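Local coordinates for alginate biosynthesis protein AlgX (Pseudomonas aeruginosa, PDB 4KNC) that takes part in O-acetylation of the exopolysaccharide alginate and protects the polymer from degradation as it crosses the periplasm, at residues 84-89 and 149-154; 137-142 and 156-161. One frame throughout, in Å; residues are numbered along the deposited sequence.

Contact 1 (84-89 and 149-154)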
loop_
_atom_site.group_PDB
_atom_site.type_symbol
_atom_site.label_atom_id
_atom_site.label_comp_id
_atom_site.label_asym_id
_atom_site.label_seq_id
_atom_site.Cartn_x
_atom_site.Cartn_y
_atom_site.Cartn_z
ATOM N N VAL A 84 7.210 0.691 -6.322
ATOM C CA VAL A 84 8.022 -0.494 -6.129
ATOM C C VAL A 84 7.102 -1.706 -6.177
ATOM O O VAL A 84 6.364 -1.983 -5.229
ATOM C CB VAL A 84 8.779 -0.432 -4.812
ATOM C CG1 VAL A 84 9.381 -1.810 -4.482
ATOM C CG2 VAL A 84 9.880 0.655 -4.904
ATOM N N TYR A 85 7.126 -2.401 -7.307
ATOM C CA TYR A 85 6.244 -3.526 -7.567
ATOM C C TYR A 85 7.023 -4.786 -7.220
ATOM O O TYR A 85 7.745 -5.330 -8.060
ATOM C CB TYR A 85 5.878 -3.523 -9.051
ATOM C CG TYR A 85 4.683 -4.365 -9.488
ATOM C CD1 TYR A 85 3.440 -4.262 -8.852
ATOM C CD2 TYR A 85 4.786 -5.222 -10.583
ATOM C CE1 TYR A 85 2.341 -5.008 -9.291
ATOM C CE2 TYR A 85 3.696 -5.972 -11.026
ATOM C CZ TYR A 85 2.486 -5.863 -10.374
ATOM O OH TYR A 85 1.428 -6.608 -10.822
ATOM N N GLN A 86 6.911 -5.223 -5.968
ATOM C CA GLN A 86 7.762 -6.305 -5.459
ATOM C C GLN A 86 7.568 -7.581 -6.291
ATOM O O GLN A 86 6.451 -8.045 -6.490
ATOM C CB GLN A 86 7.463 -6.572 -3.978
ATOM C CG GLN A 86 8.584 -7.334 -3.251
ATOM C CD GLN A 86 8.162 -7.821 -1.858
ATOM O OE1 GLN A 86 6.982 -8.099 -1.615
ATOM N NE2 GLN A 86 9.126 -7.918 -0.943
ATOM N N PRO A 87 8.661 -8.128 -6.822
ATOM C CA PRO A 87 8.529 -9.304 -7.693
ATOM C C PRO A 87 8.229 -10.596 -6.915
ATOM O O PRO A 87 8.420 -10.660 -5.703
ATOM C CB PRO A 87 9.895 -9.383 -8.380
ATOM C CG PRO A 87 10.847 -8.706 -7.404
ATOM C CD PRO A 87 10.038 -7.594 -6.785
ATOM N N THR A 88 7.760 -11.621 -7.607
ATOM C CA THR A 88 7.345 -12.839 -6.906
ATOM C C THR A 88 8.531 -13.677 -6.432
ATOM O O THR A 88 9.660 -13.531 -6.913
ATOM C CB THR A 88 6.370 -13.684 -7.748
ATOM O OG1 THR A 88 6.958 -13.985 -9.023
ATOM C CG2 THR A 88 5.048 -12.922 -7.964
ATOM N N ARG A 89 8.273 -14.539 -5.463
ATOM C CA ARG A 89 9.281 -15.456 -4.967
ATOM C C ARG A 89 9.661 -16.412 -6.084
ATOM O O ARG A 89 10.792 -16.869 -6.162
ATOM C CB ARG A 89 8.752 -16.218 -3.737
ATOM C CG ARG A 89 8.362 -15.280 -2.588
ATOM C CD ARG A 89 7.703 -16.014 -1.406
ATOM N NE ARG A 89 8.658 -16.784 -0.603
ATOM C CZ ARG A 89 8.842 -18.099 -0.710
ATOM N NH1 ARG A 89 8.141 -18.804 -1.598
ATOM N NH2 ARG A 89 9.723 -18.709 0.078
ATOM N N HIS A 149 6.732 -14.701 3.228
ATOM C CA HIS A 149 6.441 -13.798 2.115
ATOM C C HIS A 149 7.298 -12.515 2.125
ATOM O O HIS A 149 7.254 -11.732 1.188
ATOM C CB HIS A 149 4.940 -13.439 2.108
ATOM C CG HIS A 149 4.477 -12.746 3.354
ATOM N ND1 HIS A 149 4.433 -13.374 4.583
ATOM C CD2 HIS A 149 4.026 -11.484 3.563
ATOM C CE1 HIS A 149 3.986 -12.526 5.494
ATOM N NE2 HIS A 149 3.729 -11.374 4.901
ATOM N N HIS A 150 8.056 -12.287 3.192
ATOM C CA HIS A 150 8.933 -11.116 3.257
ATOM C C HIS A 150 10.261 -11.400 2.570
ATOM O O HIS A 150 10.733 -12.540 2.580
ATOM C CB HIS A 150 9.205 -10.707 4.709
ATOM C CG HIS A 150 7.987 -10.234 5.436
ATOM N ND1 HIS A 150 7.281 -11.044 6.302
ATOM C CD2 HIS A 150 7.333 -9.049 5.408
ATOM C CE1 HIS A 150 6.247 -10.370 6.780
ATOM N NE2 HIS A 150 6.252 -9.162 6.249
ATOM N N TRP A 151 10.856 -10.372 1.964
ATOM C CA TRP A 151 12.249 -10.464 1.559
ATOM C C TRP A 151 13.116 -10.493 2.814
ATOM O O TRP A 151 12.696 -10.034 3.870
ATOM C CB TRP A 151 12.665 -9.298 0.620
ATOM C CG TRP A 151 12.219 -7.898 1.011
ATOM C CD1 TRP A 151 11.920 -7.429 2.271
ATOM C CD2 TRP A 151 12.025 -6.785 0.118
ATOM N NE1 TRP A 151 11.557 -6.099 2.211
ATOM C CE2 TRP A 151 11.611 -5.685 0.901
ATOM C CE3 TRP A 151 12.149 -6.622 -1.268
ATOM C CZ2 TRP A 151 11.319 -4.439 0.336
ATOM C CZ3 TRP A 151 11.855 -5.396 -1.818
ATOM C CH2 TRP A 151 11.457 -4.313 -1.017
ATOM N N THR A 152 14.312 -11.052 2.706
ATOM C CA THR A 152 15.301 -10.894 3.764
ATOM C C THR A 152 15.862 -9.474 3.646
ATOM O O THR A 152 15.640 -8.808 2.632
ATOM C CB THR A 152 16.466 -11.862 3.571
ATOM O OG1 THR A 152 17.082 -11.625 2.287
ATOM C CG2 THR A 152 15.979 -13.309 3.661
ATOM N N PRO A 153 16.585 -9.001 4.677
ATOM C CA PRO A 153 17.303 -7.731 4.527
ATOM C C PRO A 153 18.199 -7.675 3.284
ATOM O O PRO A 153 18.201 -6.640 2.641
ATOM C CB PRO A 153 18.120 -7.647 5.804
ATOM C CG PRO A 153 17.220 -8.320 6.814
ATOM C CD PRO A 153 16.573 -9.455 6.080
ATOM N N HIS A 154 18.898 -8.752 2.938
ATOM C CA HIS A 154 19.697 -8.773 1.707
ATOM C C HIS A 154 18.853 -8.534 0.441
ATOM O O HIS A 154 19.249 -7.771 -0.451
ATOM C CB HIS A 154 20.506 -10.071 1.607
ATOM C CG HIS A 154 21.750 -10.073 2.448
ATOM N ND1 HIS A 154 22.920 -9.457 2.050
ATOM C CD2 HIS A 154 22.010 -10.623 3.659
ATOM C CE1 HIS A 154 23.839 -9.612 2.988
ATOM N NE2 HIS A 154 23.313 -10.319 3.972
#
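Gln86 meets Trp151 beside the inferred active site of the SGNH hydrolase-like domain. Residues 84-89 continue from strand 80-85 of the parallel sheet, and the loop carrying His150 leads into helix 153-169.

The main contact is an amide over an indole. Gln86 NE2 lies over one face of the Trp151 ring, offset toward the rim, 3.3 Å from Trp151 CD2. The amide plane stands nearly upright on the indole, at 82°. Farther back in the Gln86 side chain, Gln86 CG packs 4.1 Å from Trp151 CZ3. With CG anti to the backbone N (chi1 -161°) and the side chain extended beyond it, the amide reaches the ring.

Both side chains donate hydrogen bonds to Asn244, which follows the inferred nucleophile Ser243: Gln86 NE2 to OD1 and Trp151 NE1 to the backbone O. His150, the inferred proton acceptor, is hydrogen-bonded to Asp148 through ND1 and to Ser243 through NE2, an arrangement consistent with a Ser-His-Asp triad.

A lesser, aliphatic touch involves Arg89, whose guanidinium is tied to Asp52 by a salt bridge. Arg89 CD rests 4.3 Å from His149 CA.

Contact 2 (137-142 and 156-161)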
loop_
_atom_site.group_PDB
_atom_site.type_symbol
_atom_site.label_atom_id
_atom_site.label_comp_id
_atom_site.label_asym_id
_atom_site.label_seq_id
_atom_site.Cartn_x
_atom_site.Cartn_y
_atom_site.Cartn_z
ATOM N N GLU A 137 17.857 -15.598 -9.507
ATOM C CA GLU A 137 19.137 -15.244 -8.907
ATOM C C GLU A 137 19.933 -16.477 -8.503
ATOM O O GLU A 137 19.366 -17.543 -8.236
ATOM C CB GLU A 137 18.908 -14.393 -7.655
ATOM C CG GLU A 137 18.421 -15.238 -6.462
ATOM C CD GLU A 137 18.306 -14.450 -5.166
ATOM O OE1 GLU A 137 18.386 -13.196 -5.189
ATOM O OE2 GLU A 137 18.135 -15.098 -4.117
ATOM N N LYS A 138 21.252 -16.318 -8.451
ATOM C CA LYS A 138 22.105 -17.233 -7.696
ATOM C C LYS A 138 22.952 -16.418 -6.726
ATOM O O LYS A 138 23.927 -15.773 -7.114
ATOM C CB LYS A 138 22.976 -18.083 -8.620
ATOM C CG LYS A 138 22.175 -19.075 -9.452
ATOM N N GLU A 139 22.541 -16.430 -5.466
ATOM C CA GLU A 139 23.132 -15.590 -4.437
ATOM C C GLU A 139 23.318 -16.439 -3.211
ATOM O O GLU A 139 22.546 -17.361 -2.984
ATOM C CB GLU A 139 22.174 -14.459 -4.075
ATOM C CG GLU A 139 21.964 -13.450 -5.186
ATOM C CD GLU A 139 23.169 -12.552 -5.389
ATOM O OE1 GLU A 139 23.991 -12.428 -4.457
ATOM O OE2 GLU A 139 23.282 -11.964 -6.485
ATOM N N GLU A 140 24.315 -16.120 -2.397
ATOM C CA GLU A 140 24.509 -16.850 -1.152
ATOM C C GLU A 140 23.454 -16.473 -0.122
ATOM O O GLU A 140 22.950 -17.324 0.600
ATOM C CB GLU A 140 25.901 -16.599 -0.604
ATOM C CG GLU A 140 26.953 -17.301 -1.414
ATOM C CD GLU A 140 26.905 -18.812 -1.252
ATOM O OE1 GLU A 140 26.671 -19.284 -0.117
ATOM O OE2 GLU A 140 27.103 -19.526 -2.263
ATOM N N HIS A 141 23.138 -15.189 -0.059
ATOM C CA HIS A 141 22.062 -14.699 0.791
ATOM C C HIS A 141 20.780 -14.559 -0.025
ATOM O O HIS A 141 20.599 -13.574 -0.741
ATOM C CB HIS A 141 22.440 -13.357 1.412
ATOM C CG HIS A 141 23.619 -13.433 2.331
ATOM N ND1 HIS A 141 24.762 -12.684 2.143
ATOM C CD2 HIS A 141 23.833 -14.171 3.446
ATOM C CE1 HIS A 141 25.625 -12.955 3.104
ATOM N NE2 HIS A 141 25.085 -13.853 3.909
ATOM N N ALA A 142 19.905 -15.553 0.084
ATOM C CA ALA A 142 18.680 -15.607 -0.707
ATOM C C ALA A 142 17.847 -14.331 -0.570
ATOM O O ALA A 142 17.725 -13.773 0.526
ATOM C CB ALA A 142 17.856 -16.818 -0.290
ATOM N N ALA A 156 15.971 -6.906 0.356
ATOM C CA ALA A 156 15.590 -5.500 0.441
ATOM C C ALA A 156 16.738 -4.590 -0.009
ATOM O O ALA A 156 16.510 -3.551 -0.606
ATOM C CB ALA A 156 15.171 -5.149 1.870
ATOM N N ARG A 157 17.968 -4.993 0.294
ATOM C CA ARG A 157 19.151 -4.203 -0.026
ATOM C C ARG A 157 19.395 -4.174 -1.538
ATOM O O ARG A 157 19.564 -3.099 -2.138
ATOM C CB ARG A 157 20.375 -4.757 0.720
ATOM C CG ARG A 157 21.694 -4.048 0.355
ATOM C CD ARG A 157 22.889 -4.646 1.127
ATOM N NE ARG A 157 24.155 -4.079 0.674
ATOM C CZ ARG A 157 24.784 -4.464 -0.433
ATOM N NH1 ARG A 157 24.257 -5.426 -1.184
ATOM N NH2 ARG A 157 25.932 -3.887 -0.794
ATOM N N ARG A 158 19.389 -5.357 -2.152
ATOM C CA ARG A 158 19.581 -5.453 -3.602
ATOM C C ARG A 158 18.456 -4.732 -4.326
ATOM O O ARG A 158 18.662 -4.169 -5.403
ATOM C CB ARG A 158 19.673 -6.916 -4.075
ATOM C CG ARG A 158 20.899 -7.678 -3.527
ATOM C CD ARG A 158 21.210 -8.980 -4.280
ATOM N NE ARG A 158 20.301 -10.091 -3.968
ATOM C CZ ARG A 158 20.447 -10.936 -2.944
ATOM N NH1 ARG A 158 19.560 -11.913 -2.749
ATOM N NH2 ARG A 158 21.458 -10.803 -2.098
ATOM N N SER A 159 17.259 -4.748 -3.746
ATOM C CA SER A 159 16.151 -4.018 -4.353
ATOM C C SER A 159 16.358 -2.506 -4.251
ATOM O O SER A 159 16.110 -1.737 -5.198
ATOM C CB SER A 159 14.838 -4.414 -3.671
ATOM O OG SER A 159 14.633 -5.804 -3.790
ATOM N N ALA A 160 16.801 -2.075 -3.078
ATOM C CA ALA A 160 16.958 -0.653 -2.834
ATOM C C ALA A 160 18.083 -0.042 -3.701
ATOM O O ALA A 160 18.026 1.137 -4.068
ATOM C CB ALA A 160 17.189 -0.390 -1.354
ATOM N N LYS A 161 19.082 -0.843 -4.058
ATOM C CA LYS A 161 20.123 -0.358 -4.971
ATOM C C LYS A 161 19.517 0.070 -6.338
ATOM O O LYS A 161 19.772 1.186 -6.843
ATOM C CB LYS A 161 21.219 -1.417 -5.135
ATOM C CG LYS A 161 22.502 -0.892 -5.740
ATOM C CD LYS A 161 23.610 -1.928 -5.631
ATOM C CE LYS A 161 23.771 -2.399 -4.195
HETATM O O HOH W 1 18.900 -10.973 -6.545
#
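Arg158 reaches from helix 153-169 into the loop 137-142 and forms a salt-bridge network with Glu137 and Glu139. Its guanidinium grips the carbonyl oxygen of His141 end-on. Arg158 NH1 is 2.8 Å from His141 O and Arg158 NH2 is 3.2 Å from the same oxygen, which lies in the guanidinium plane. The NH1 bond is the straighter, with an N-H...O angle of 156°.

Arg158 NH1 also donates a hydrogen bond to Glu137 OE1 at 3.0 Å, on the syn side of the carboxylate but tilted from both planes. A water joins the same pair of side chains: it donates to Glu137 OE1 and accepts from Arg158 NE.

Glu139 covers one face of the guanidinium. Glu139 CG sits over the centre, 3.7 Å from Arg158 CZ. The carboxylate is stacked at 16° to the guanidinium. The salt bridge from Glu139 OE1 to Arg158 NH2 is long at 3.8 Å and rests on charge alone. The bend at chi2 (-73°) folds the Glu139 chain over that face.

Farther out, Glu137 OE2 is fixed by Asn93 ND2 and Tyr143 N. These bonds probably help hold the carboxylate for Arg158.

The contact lies at the protein surface. It ties the loop between helices 107-123 and 153-169 to the latter helix, whose Arg157 and Ala160 pack on helix 251-259.

Overall arrangement
Both contacts belong to the SGNH hydrolase-like domain, and their centres are about 9 Å apart. Their segments alternate along the chain: 84-89, 137-142, 149-154, 156-161. Helix 153-169 is common to both. Contact 1 is buried, beside strand 80-85 of the parallel sheet and near the inferred catalytic residues. Contact 2 lies farther out, at the surface. The two touch directly. Thr152 OG1 probably forms a hydrogen bond with Ala142 O, Trp151 packs on Ala156 and Ser159, and the rings of His141 and His154 stack. These touches link the surface loop, through the start of the helix, to the loop carrying the inferred catalytic His150.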